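Local coordinates for protein beta-1,4-exocellulase (PDB 4B4F) that probably hydrolyses beta-1,4-glucosidic bonds of cellulose as an exocellulase, through the family 6 glycoside hydrolase catalytic domain that makes up this chain, at residues Y13-W18 / E34-W39; T76-I81 / V130-I135; L141-G146 / D195-P200. All coordinates share one frame; numbering follows the deposited sequence.

Contact 1 (Y13-W18 / E34-W39). With BGC (beta-D-glucopyranose), chain C.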
loop_
_atom_site.group_PDB
_atom_site.type_symbol
_atom_site.label_atom_id
_atom_site.label_comp_id
_atom_site.label_asym_id
_atom_site.label_seq_id
_atom_site.Cartn_x
_atom_site.Cartn_y
_atom_site.Cartn_z
ATOM N N TYR A 13 10.201 0.806 14.525
ATOM C CA TYR A 13 9.179 0.310 15.432
ATOM C C TYR A 13 8.792 -1.149 15.172
ATOM O O TYR A 13 8.537 -1.535 14.017
ATOM C CB TYR A 13 7.929 1.190 15.323
ATOM C CG TYR A 13 6.834 0.816 16.296
ATOM C CD1 TYR A 13 7.013 0.993 17.672
ATOM C CD2 TYR A 13 5.622 0.284 15.850
ATOM C CE1 TYR A 13 6.020 0.654 18.574
ATOM C CE2 TYR A 13 4.619 -0.048 16.747
ATOM C CZ TYR A 13 4.830 0.133 18.110
ATOM O OH TYR A 13 3.853 -0.198 19.014
ATOM N N VAL A 14 8.749 -1.946 16.245
ATOM C CA VAL A 14 8.188 -3.300 16.189
ATOM C C VAL A 14 6.801 -3.305 16.839
ATOM O O VAL A 14 6.656 -3.023 18.035
ATOM C CB VAL A 14 9.083 -4.367 16.866
ATOM C CG1 VAL A 14 8.489 -5.754 16.675
ATOM C CG2 VAL A 14 10.502 -4.340 16.312
ATOM N N ASN A 15 5.781 -3.611 16.050
ATOM C CA ASN A 15 4.403 -3.614 16.552
ATOM C C ASN A 15 4.157 -4.875 17.388
ATOM O O ASN A 15 4.109 -5.976 16.835
ATOM C CB ASN A 15 3.424 -3.513 15.375
ATOM C CG ASN A 15 1.958 -3.643 15.789
ATOM O OD1 ASN A 15 1.620 -3.758 16.972
ATOM N ND2 ASN A 15 1.078 -3.621 14.799
ATOM N N PRO A 16 3.996 -4.723 18.721
ATOM C CA PRO A 16 3.826 -5.898 19.591
ATOM C C PRO A 16 2.596 -6.760 19.253
ATOM O O PRO A 16 2.651 -7.986 19.411
ATOM C CB PRO A 16 3.690 -5.278 20.996
ATOM C CG PRO A 16 4.300 -3.920 20.881
ATOM C CD PRO A 16 3.935 -3.469 19.493
ATOM N N VAL A 17 1.510 -6.136 18.786
ATOM C CA VAL A 17 0.294 -6.872 18.413
ATOM C C VAL A 17 0.535 -7.765 17.191
ATOM O O VAL A 17 0.101 -8.933 17.167
ATOM C CB VAL A 17 -0.902 -5.935 18.128
ATOM C CG1 VAL A 17 -2.148 -6.745 17.786
ATOM C CG2 VAL A 17 -1.178 -5.021 19.311
ATOM N N TRP A 18 1.217 -7.215 16.184
ATOM C CA TRP A 18 1.574 -7.979 14.989
ATOM C C TRP A 18 2.654 -8.974 15.300
ATOM O O TRP A 18 2.598 -10.108 14.839
ATOM C CB TRP A 18 2.010 -7.079 13.830
ATOM C CG TRP A 18 2.450 -7.884 12.624
ATOM C CD1 TRP A 18 1.646 -8.408 11.617
ATOM C CD2 TRP A 18 3.817 -8.315 12.282
ATOM N NE1 TRP A 18 2.396 -9.097 10.697
ATOM C CE2 TRP A 18 3.703 -9.087 11.037
ATOM C CE3 TRP A 18 5.078 -8.141 12.858
ATOM C CZ2 TRP A 18 4.812 -9.649 10.412
ATOM C CZ3 TRP A 18 6.187 -8.710 12.220
ATOM C CH2 TRP A 18 6.056 -9.444 11.023
ATOM N N GLU A 34 10.510 -7.894 12.685
ATOM C CA GLU A 34 10.500 -6.933 11.588
ATOM C C GLU A 34 9.537 -5.792 11.900
ATOM O O GLU A 34 8.561 -5.973 12.639
ATOM C CB GLU A 34 10.124 -7.602 10.259
ATOM C CG GLU A 34 11.123 -8.643 9.774
ATOM C CD GLU A 34 12.525 -8.089 9.629
ATOM O OE1 GLU A 34 12.675 -6.880 9.358
ATOM O OE2 GLU A 34 13.491 -8.864 9.768
ATOM N N SER A 35 9.819 -4.621 11.335
ATOM C CA SER A 35 8.951 -3.460 11.500
ATOM C C SER A 35 7.781 -3.490 10.521
ATOM O O SER A 35 7.978 -3.710 9.320
ATOM C CB SER A 35 9.746 -2.179 11.300
ATOM O OG SER A 35 8.900 -1.053 11.419
ATOM N N THR A 36 6.574 -3.270 11.044
ATOM C CA THR A 36 5.376 -3.110 10.221
ATOM C C THR A 36 4.574 -1.886 10.651
ATOM O O THR A 36 4.520 -1.551 11.839
ATOM C CB THR A 36 4.430 -4.322 10.311
ATOM O OG1 THR A 36 4.065 -4.540 11.678
ATOM C CG2 THR A 36 5.079 -5.575 9.742
ATOM N N ALA A 37 3.930 -1.249 9.678
ATOM C CA ALA A 37 3.110 -0.064 9.914
ATOM C C ALA A 37 1.853 -0.349 10.758
ATOM O O ALA A 37 1.246 -1.422 10.654
ATOM C CB ALA A 37 2.719 0.559 8.583
ATOM N N VAL A 38 1.477 0.623 11.586
ATOM C CA VAL A 38 0.231 0.575 12.354
ATOM C C VAL A 38 -0.897 1.237 11.557
ATOM O O VAL A 38 -0.760 2.368 11.102
ATOM C CB VAL A 38 0.384 1.278 13.719
ATOM C CG1 VAL A 38 -0.955 1.355 14.426
ATOM C CG2 VAL A 38 1.391 0.545 14.598
ATOM N N TRP A 39 -2.006 0.527 11.389
ATOM C CA TRP A 39 -3.125 1.008 10.588
ATOM C C TRP A 39 -4.223 1.595 11.427
ATOM O O TRP A 39 -4.697 0.971 12.377
ATOM C CB TRP A 39 -3.682 -0.134 9.746
ATOM C CG TRP A 39 -2.799 -0.502 8.580
ATOM C CD1 TRP A 39 -1.520 -1.063 8.615
ATOM C CD2 TRP A 39 -3.113 -0.353 7.154
ATOM N NE1 TRP A 39 -1.037 -1.258 7.342
ATOM C CE2 TRP A 39 -1.943 -0.858 6.421
ATOM C CE3 TRP A 39 -4.212 0.118 6.436
ATOM C CZ2 TRP A 39 -1.895 -0.867 5.032
ATOM C CZ3 TRP A 39 -4.149 0.102 5.037
ATOM C CH2 TRP A 39 -3.014 -0.371 4.354
HETATM C C2 BGC C . -8.052 -3.354 5.994
HETATM C C3 BGC C . -7.717 -2.806 7.379
HETATM C C4 BGC C . -6.384 -3.335 7.892
HETATM C C5 BGC C . -5.294 -3.183 6.834
HETATM C C6 BGC C . -3.950 -3.747 7.298
HETATM C C1 BGC C . -6.858 -3.204 5.041
HETATM O O2 BGC C . -9.221 -2.700 5.511
HETATM O O3 BGC C . -8.733 -3.172 8.290
HETATM O O4 BGC C . -6.063 -2.599 9.050
HETATM O O5 BGC C . -5.705 -3.785 5.613
HETATM O O6 BGC C . -3.949 -5.157 7.303
HETATM O O HOH W 1 6.161 -4.617 13.509
HETATM O O HOH W 2 1.402 -3.650 12.029
#
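Thr36 CG2 sits almost squarely over one face of the Trp18 indole, 3.8 Å from the centroid of the six-membered ring and 6° off its normal, a CH-pi contact made by the methyl branch. With chi1 at 57°, OG1 of Thr36 is tucked between its own backbone N and carbonyl carbon, where two waters meet it. One water lies 2.8 Å from Thr36 OG1, accepts from Asn15 N and donates to Glu34 O; the second accepts from Asn15 ND2 and donates to Ala37 O. Ser35 OG gives a direct bond of 2.7 Å to Tyr13 O, lying in the carbonyl plane. Asn15 is the N-cap of helix 16-23: its OD1 takes Val17 N at 3.0 Å, from above the amide plane, leaving ND2 for the water. The capped helix start lies against the residues leading into strand 38-40, which pairs in parallel with strand 75-81 in the distorted family 6 barrel. Val38 CG2 packs on Tyr13 CE2 at 3.9 Å. Farther out, His62 holds Tyr13 OH and the carbonyl of Pro355 takes Trp18 NE1. Trp39, predicted to bind substrate, turns one ring face to the chain C glucose, whose C6 stands 3.4 Å above the Trp39 plane.

Contact 2 (T76-I81 / V130-I135)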
loop_
_atom_site.group_PDB
_atom_site.type_symbol
_atom_site.label_atom_id
_atom_site.label_comp_id
_atom_site.label_asym_id
_atom_site.label_seq_id
_atom_site.Cartn_x
_atom_site.Cartn_y
_atom_site.Cartn_z
ATOM N N THR A 76 11.660 5.363 14.132
ATOM C CA THR A 76 10.644 5.664 13.144
ATOM C C THR A 76 9.502 4.648 13.190
ATOM O O THR A 76 9.719 3.436 13.075
ATOM C CB THR A 76 11.277 5.758 11.744
ATOM O OG1 THR A 76 12.188 6.861 11.730
ATOM C CG2 THR A 76 10.217 5.956 10.659
ATOM N N ILE A 77 8.294 5.176 13.392
ATOM C CA ILE A 77 7.054 4.410 13.349
ATOM C C ILE A 77 6.235 4.853 12.135
ATOM O O ILE A 77 6.159 6.047 11.826
ATOM C CB ILE A 77 6.230 4.566 14.659
ATOM C CG1 ILE A 77 5.052 3.587 14.690
ATOM C CG2 ILE A 77 5.752 6.004 14.853
ATOM C CD1 ILE A 77 4.295 3.561 16.006
ATOM N N GLN A 78 5.665 3.894 11.447
ATOM C CA GLN A 78 4.749 4.156 10.364
ATOM C C GLN A 78 3.276 4.036 10.756
ATOM O O GLN A 78 2.868 3.086 11.311
ATOM C CB GLN A 78 5.061 3.335 9.134
ATOM C CG GLN A 78 6.400 3.525 8.584
ATOM C CD GLN A 78 6.871 2.358 7.825
ATOM O OE1 GLN A 78 7.447 1.471 8.353
ATOM N NE2 GLN A 78 6.633 2.368 6.586
ATOM N N VAL A 79 2.521 5.075 10.464
ATOM C CA VAL A 79 1.115 5.125 10.841
ATOM C C VAL A 79 0.301 5.347 9.574
ATOM O O VAL A 79 0.556 6.288 8.810
ATOM C CB VAL A 79 0.842 6.253 11.865
ATOM C CG1 VAL A 79 -0.652 6.403 12.126
ATOM C CG2 VAL A 79 1.568 5.972 13.171
ATOM N N VAL A 80 -0.672 4.471 9.356
ATOM C CA VAL A 80 -1.473 4.495 8.140
ATOM C C VAL A 80 -2.778 5.228 8.391
ATOM O O VAL A 80 -3.597 4.800 9.214
ATOM C CB VAL A 80 -1.791 3.075 7.619
ATOM C CG1 VAL A 80 -2.374 3.150 6.210
ATOM C CG2 VAL A 80 -0.539 2.209 7.634
ATOM N N ILE A 81 -2.963 6.328 7.669
ATOM C CA ILE A 81 -4.192 7.081 7.725
ATOM C C ILE A 81 -5.124 6.464 6.682
ATOM O O ILE A 81 -4.881 6.563 5.486
ATOM C CB ILE A 81 -3.912 8.579 7.476
ATOM C CG1 ILE A 81 -2.830 9.080 8.448
ATOM C CG2 ILE A 81 -5.186 9.416 7.569
ATOM C CD1 ILE A 81 -3.129 8.841 9.922
ATOM N N VAL A 130 6.119 8.446 10.435
ATOM C CA VAL A 130 5.814 8.423 9.011
ATOM C C VAL A 130 4.314 8.198 8.871
ATOM O O VAL A 130 3.787 7.144 9.244
ATOM C CB VAL A 130 6.627 7.358 8.240
ATOM C CG1 VAL A 130 6.046 7.123 6.849
ATOM C CG2 VAL A 130 8.089 7.785 8.144
ATOM N N ALA A 131 3.620 9.214 8.377
ATOM C CA ALA A 131 2.193 9.101 8.171
ATOM C C ALA A 131 1.984 8.722 6.714
ATOM O O ALA A 131 2.445 9.419 5.810
ATOM C CB ALA A 131 1.485 10.401 8.519
ATOM N N ILE A 132 1.332 7.590 6.496
ATOM C CA ILE A 132 1.093 7.089 5.151
ATOM C C ILE A 132 -0.361 7.410 4.828
ATOM O O ILE A 132 -1.287 6.929 5.497
ATOM C CB ILE A 132 1.448 5.587 5.039
ATOM C CG1 ILE A 132 2.941 5.395 5.351
ATOM C CG2 ILE A 132 1.146 5.051 3.644
ATOM C CD1 ILE A 132 3.327 3.991 5.753
ATOM N N ILE A 133 -0.551 8.261 3.826
ATOM C CA ILE A 133 -1.836 8.921 3.641
ATOM C C ILE A 133 -2.781 8.228 2.655
ATOM O O ILE A 133 -2.557 8.220 1.439
ATOM C CB ILE A 133 -1.674 10.426 3.294
ATOM C CG1 ILE A 133 -0.678 11.117 4.247
ATOM C CG2 ILE A 133 -3.029 11.127 3.311
ATOM C CD1 ILE A 133 -1.018 11.019 5.725
ATOM N N GLU A 134 -3.838 7.654 3.221
ATOM C CA GLU A 134 -5.003 7.122 2.492
ATOM C C GLU A 134 -4.689 6.235 1.300
ATOM O O GLU A 134 -4.708 6.659 0.145
ATOM C CB GLU A 134 -6.004 8.230 2.150
ATOM C CG GLU A 134 -6.613 8.900 3.383
ATOM C CD GLU A 134 -7.560 7.999 4.168
ATOM O OE1 GLU A 134 -7.978 6.937 3.648
ATOM O OE2 GLU A 134 -7.903 8.363 5.313
ATOM N N ILE A 135 -4.396 4.983 1.618
ATOM C CA ILE A 135 -4.171 3.952 0.628
ATOM C C ILE A 135 -5.418 3.806 -0.230
ATOM O O ILE A 135 -6.550 3.893 0.273
ATOM C CB ILE A 135 -3.855 2.600 1.320
ATOM C CG1 ILE A 135 -2.835 2.796 2.457
ATOM C CG2 ILE A 135 -3.408 1.544 0.312
ATOM C CD1 ILE A 135 -1.492 3.360 2.027
#
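Gln78 and Val130 lie side by side on one face of two parallel strands, Gln78 CG 3.9 Å from Val130 CB. Swung beside its backbone N (chi1 -58°) and extended beyond CG, the Gln78 chain rises off its own strand, and Ile132 reaches across, its CD1 3.8 Å from Gln78 NE2. The Val80 side chain, on the face of Gln78, crosses that of Ile135 at about a right angle, CG1 to CG1 3.8 Å. The other face holds Val79, Ala131, Ile81 and Ile133. Both isoleucines bend the same way, chi1 and chi2 each near -50°, which brings Ile133 CD1 to 3.8 Å from Ile81 CG1; helix 162-175 packs on both, and helix 103-119 on Ile81. These are neighbouring inner strands of the distorted alpha/beta barrel of family 6, hydrogen-bonded in parallel register: Val79 donates to Val130 O and receives Ile132 N. Past the strand, Glu134 N reaches Ile81 O at 2.7 Å, though less straight at 134°. The Glu134 side chain folds back at chi2, setting CD 3.3 Å from Ile81 O, while OE2 accepts from Tyr106 OH and Asn83 N. Ile135 touches a bound glucose and precedes Asp136, the predicted proton donor.

Contact 3 (L141-G146 / D195-P200). With BGC (beta-D-glucopyranose), chain B; BGC (beta-D-glucopyranose), chain D; BGC (beta-D-glucopyranose), chain E.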
loop_
_atom_site.group_PDB
_atom_site.type_symbol
_atom_site.label_atom_id
_atom_site.label_comp_id
_atom_site.label_asym_id
_atom_site.label_seq_id
_atom_site.Cartn_x
_atom_site.Cartn_y
_atom_site.Cartn_z
ATOM N N LEU A 141 -10.130 7.885 -8.560
ATOM C CA LEU A 141 -10.824 9.007 -9.180
ATOM C C LEU A 141 -10.351 9.233 -10.623
ATOM O O LEU A 141 -10.964 9.997 -11.368
ATOM C CB LEU A 141 -10.670 10.277 -8.333
ATOM C CG LEU A 141 -11.088 10.220 -6.860
ATOM C CD1 LEU A 141 -10.771 11.533 -6.171
ATOM C CD2 LEU A 141 -12.562 9.887 -6.692
ATOM N N VAL A 142 -9.269 8.551 -10.991
ATOM C CA VAL A 142 -8.722 8.551 -12.347
ATOM C C VAL A 142 -9.170 7.319 -13.154
ATOM O O VAL A 142 -9.491 7.440 -14.334
ATOM C CB VAL A 142 -7.169 8.597 -12.331
ATOM C CG1 VAL A 142 -6.596 8.451 -13.734
ATOM C CG2 VAL A 142 -6.673 9.884 -11.687
ATOM N N THR A 143 -9.188 6.146 -12.520
ATOM C CA THR A 143 -9.406 4.884 -13.245
ATOM C C THR A 143 -10.798 4.244 -13.083
ATOM O O THR A 143 -11.145 3.329 -13.833
ATOM C CB THR A 143 -8.350 3.824 -12.860
ATOM O OG1 THR A 143 -8.442 3.546 -11.456
ATOM C CG2 THR A 143 -6.942 4.304 -13.184
ATOM N N ASN A 144 -11.586 4.711 -12.115
ATOM C CA ASN A 144 -12.859 4.054 -11.783
ATOM C C ASN A 144 -14.059 5.001 -11.716
ATOM O O ASN A 144 -14.914 4.878 -10.840
ATOM C CB ASN A 144 -12.732 3.269 -10.471
ATOM C CG ASN A 144 -11.685 2.178 -10.541
ATOM O OD1 ASN A 144 -11.920 1.108 -11.100
ATOM N ND2 ASN A 144 -10.522 2.440 -9.958
ATOM N N VAL A 145 -14.116 5.937 -12.658
ATOM C CA VAL A 145 -15.173 6.945 -12.703
ATOM C C VAL A 145 -15.845 6.936 -14.074
ATOM O O VAL A 145 -17.021 7.301 -14.206
ATOM C CB VAL A 145 -14.604 8.345 -12.367
ATOM C CG1 VAL A 145 -15.518 9.464 -12.856
ATOM C CG2 VAL A 145 -14.362 8.469 -10.867
ATOM N N GLY A 146 -15.096 6.485 -15.081
ATOM C CA GLY A 146 -15.494 6.576 -16.486
ATOM C C GLY A 146 -16.702 5.764 -16.926
ATOM O O GLY A 146 -17.040 5.748 -18.112
ATOM N N ASP A 195 -0.269 4.893 -19.965
ATOM C CA ASP A 195 -0.260 6.250 -20.517
ATOM C C ASP A 195 -1.500 7.042 -20.126
ATOM O O ASP A 195 -1.403 8.219 -19.792
ATOM C CB ASP A 195 -0.163 6.184 -22.045
ATOM C CG ASP A 195 0.691 7.295 -22.630
ATOM O OD1 ASP A 195 0.292 8.479 -22.545
ATOM O OD2 ASP A 195 1.760 6.972 -23.197
ATOM N N SER A 196 -2.662 6.395 -20.156
ATOM C CA SER A 196 -3.909 7.064 -19.817
ATOM C C SER A 196 -4.088 7.263 -18.305
ATOM O O SER A 196 -4.940 8.031 -17.885
ATOM C CB SER A 196 -5.109 6.319 -20.421
ATOM O OG SER A 196 -5.200 4.997 -19.914
ATOM N N ASN A 197 -3.284 6.583 -17.494
ATOM C CA ASN A 197 -3.449 6.642 -16.038
ATOM C C ASN A 197 -2.366 7.455 -15.312
ATOM O O ASN A 197 -2.647 8.131 -14.316
ATOM C CB ASN A 197 -3.540 5.225 -15.449
ATOM C CG ASN A 197 -4.783 4.469 -15.906
ATOM O OD1 ASN A 197 -5.770 5.064 -16.337
ATOM N ND2 ASN A 197 -4.742 3.148 -15.797
ATOM N N PHE A 198 -1.144 7.397 -15.839
ATOM C CA PHE A 198 0.052 7.942 -15.188
ATOM C C PHE A 198 -0.049 9.440 -14.897
ATOM O O PHE A 198 -0.068 9.852 -13.733
ATOM C CB PHE A 198 1.289 7.613 -16.034
ATOM C CG PHE A 198 2.599 7.961 -15.382
ATOM C CD1 PHE A 198 3.170 9.221 -15.561
ATOM C CD2 PHE A 198 3.279 7.019 -14.609
ATOM C CE1 PHE A 198 4.384 9.537 -14.971
ATOM C CE2 PHE A 198 4.494 7.329 -14.012
ATOM C CZ PHE A 198 5.048 8.589 -14.197
ATOM N N GLY A 199 -0.123 10.242 -15.958
ATOM C CA GLY A 199 -0.218 11.696 -15.844
ATOM C C GLY A 199 -1.435 12.198 -15.082
ATOM O O GLY A 199 -1.316 13.114 -14.269
ATOM N N PRO A 200 -2.625 11.631 -15.356
ATOM C CA PRO A 200 -3.803 12.059 -14.590
ATOM C C PRO A 200 -3.758 11.721 -13.090
ATOM O O PRO A 200 -4.510 12.318 -12.303
ATOM C CB PRO A 200 -4.959 11.323 -15.280
ATOM C CG PRO A 200 -4.474 11.073 -16.669
ATOM C CD PRO A 200 -3.002 10.815 -16.527
HETATM C C2 BGC B . -7.188 0.147 -14.941
HETATM C C3 BGC B . -6.702 -0.039 -13.505
HETATM C C4 BGC B . -6.423 -1.505 -13.143
HETATM C C5 BGC B . -5.694 -2.238 -14.277
HETATM C C6 BGC B . -5.732 -3.746 -14.072
HETATM C C1 BGC B . -6.289 -0.594 -15.916
HETATM O O2 BGC B . -7.190 1.508 -15.294
HETATM O O3 BGC B . -7.668 0.494 -12.627
HETATM O O4 BGC B . -5.595 -1.540 -11.997
HETATM O O5 BGC B . -6.261 -1.962 -15.547
HETATM O O6 BGC B . -4.433 -4.218 -13.803
HETATM C C2 BGC D . -5.132 -2.386 -9.814
HETATM C C3 BGC D . -5.628 -2.758 -8.417
HETATM C C4 BGC D . -6.838 -1.950 -7.946
HETATM C C5 BGC D . -7.842 -1.719 -9.087
HETATM C C6 BGC D . -8.948 -0.746 -8.677
HETATM C C1 BGC D . -6.242 -2.080 -10.823
HETATM O O2 BGC D . -4.338 -3.435 -10.324
HETATM O O3 BGC D . -4.575 -2.541 -7.504
HETATM O O4 BGC D . -7.461 -2.665 -6.894
HETATM O O5 BGC D . -7.206 -1.212 -10.251
HETATM O O6 BGC D . -9.860 -0.559 -9.739
HETATM C C2 BGC E . -5.662 -2.358 -20.173
HETATM C C3 BGC E . -6.197 -2.083 -18.767
HETATM C C4 BGC E . -5.940 -0.650 -18.284
HETATM C C5 BGC E . -6.189 0.372 -19.400
HETATM C C6 BGC E . -5.686 1.755 -19.004
HETATM C C1 BGC E . -5.996 -1.229 -21.147
HETATM O O1 BGC E . -5.329 -1.455 -22.371
HETATM O O2 BGC E . -6.197 -3.577 -20.644
HETATM O O3 BGC E . -5.605 -2.996 -17.864
HETATM O O4 BGC E . -6.833 -0.359 -17.232
HETATM O O5 BGC E . -5.544 -0.007 -20.602
HETATM O O6 BGC E . -6.440 2.736 -19.680
#
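Asn197 lays its amide against Thr143 CG2, with OD1 3.4 Å from that methyl, but the two segments share no hydrogen bond. Along helix 195-209, Ser196 comes first: its OG receives a bond of 2.6 Å from O6 of the chain E glucose. At Asn197 the side chain turns beside the backbone N, chi1 -65°, and ND2 reaches O2 of the chain B glucose at 3.0 Å, with a weak second bond to the carbonyl of Trp191. Replacing Asn197 by an alanine is likely to leave that O2 without its amide donor and the Thr143 methyl without the flat group it rests on. Helix 140-143 and the start of helix 195-209 lie in the connections beyond strands 127-133 and 180-185, beside the bound sugars of the family 6 domain. Phe198 faces the other way, onto helix 262-276. Pro200 then meets Val142 by two routes, its CB 3.6 Å from Val142 CG1 and its carbonyl O 3.3 Å from Val142 CG2. Thr143 OG1 is held by the indole NH of Trp191, predicted to bind substrate, and by the carbonyl of Pro139. Asn144, just past its helix, makes two weak bonds to O6 of the chain D glucose.

From the N terminus, contact 1 closes a short loop: helix 16-23, which begins in the first segment, runs on into the loop, and 34-39 leads into strand 38-40. Contact 2 closes the next, larger loop, with helix 103-119 inside it, pairing strands 75-81 and 127-133. Contact 3 closes a third, which holds helices 152-159 and 162-175 and strand 180-185, joining helix 140-143 to helix 195-209. The three run in series, none nested or crossed. Contacts 1 and 2 touch: Val38 pairs with Gln78 and Val80 through the backbone, joining strand 38-40 to the sheet; the Tyr13 ring also packs on Ile77. Contact 3 stands apart, its centre about 33 Å from that of contact 1, farther along the sugar-binding cleft.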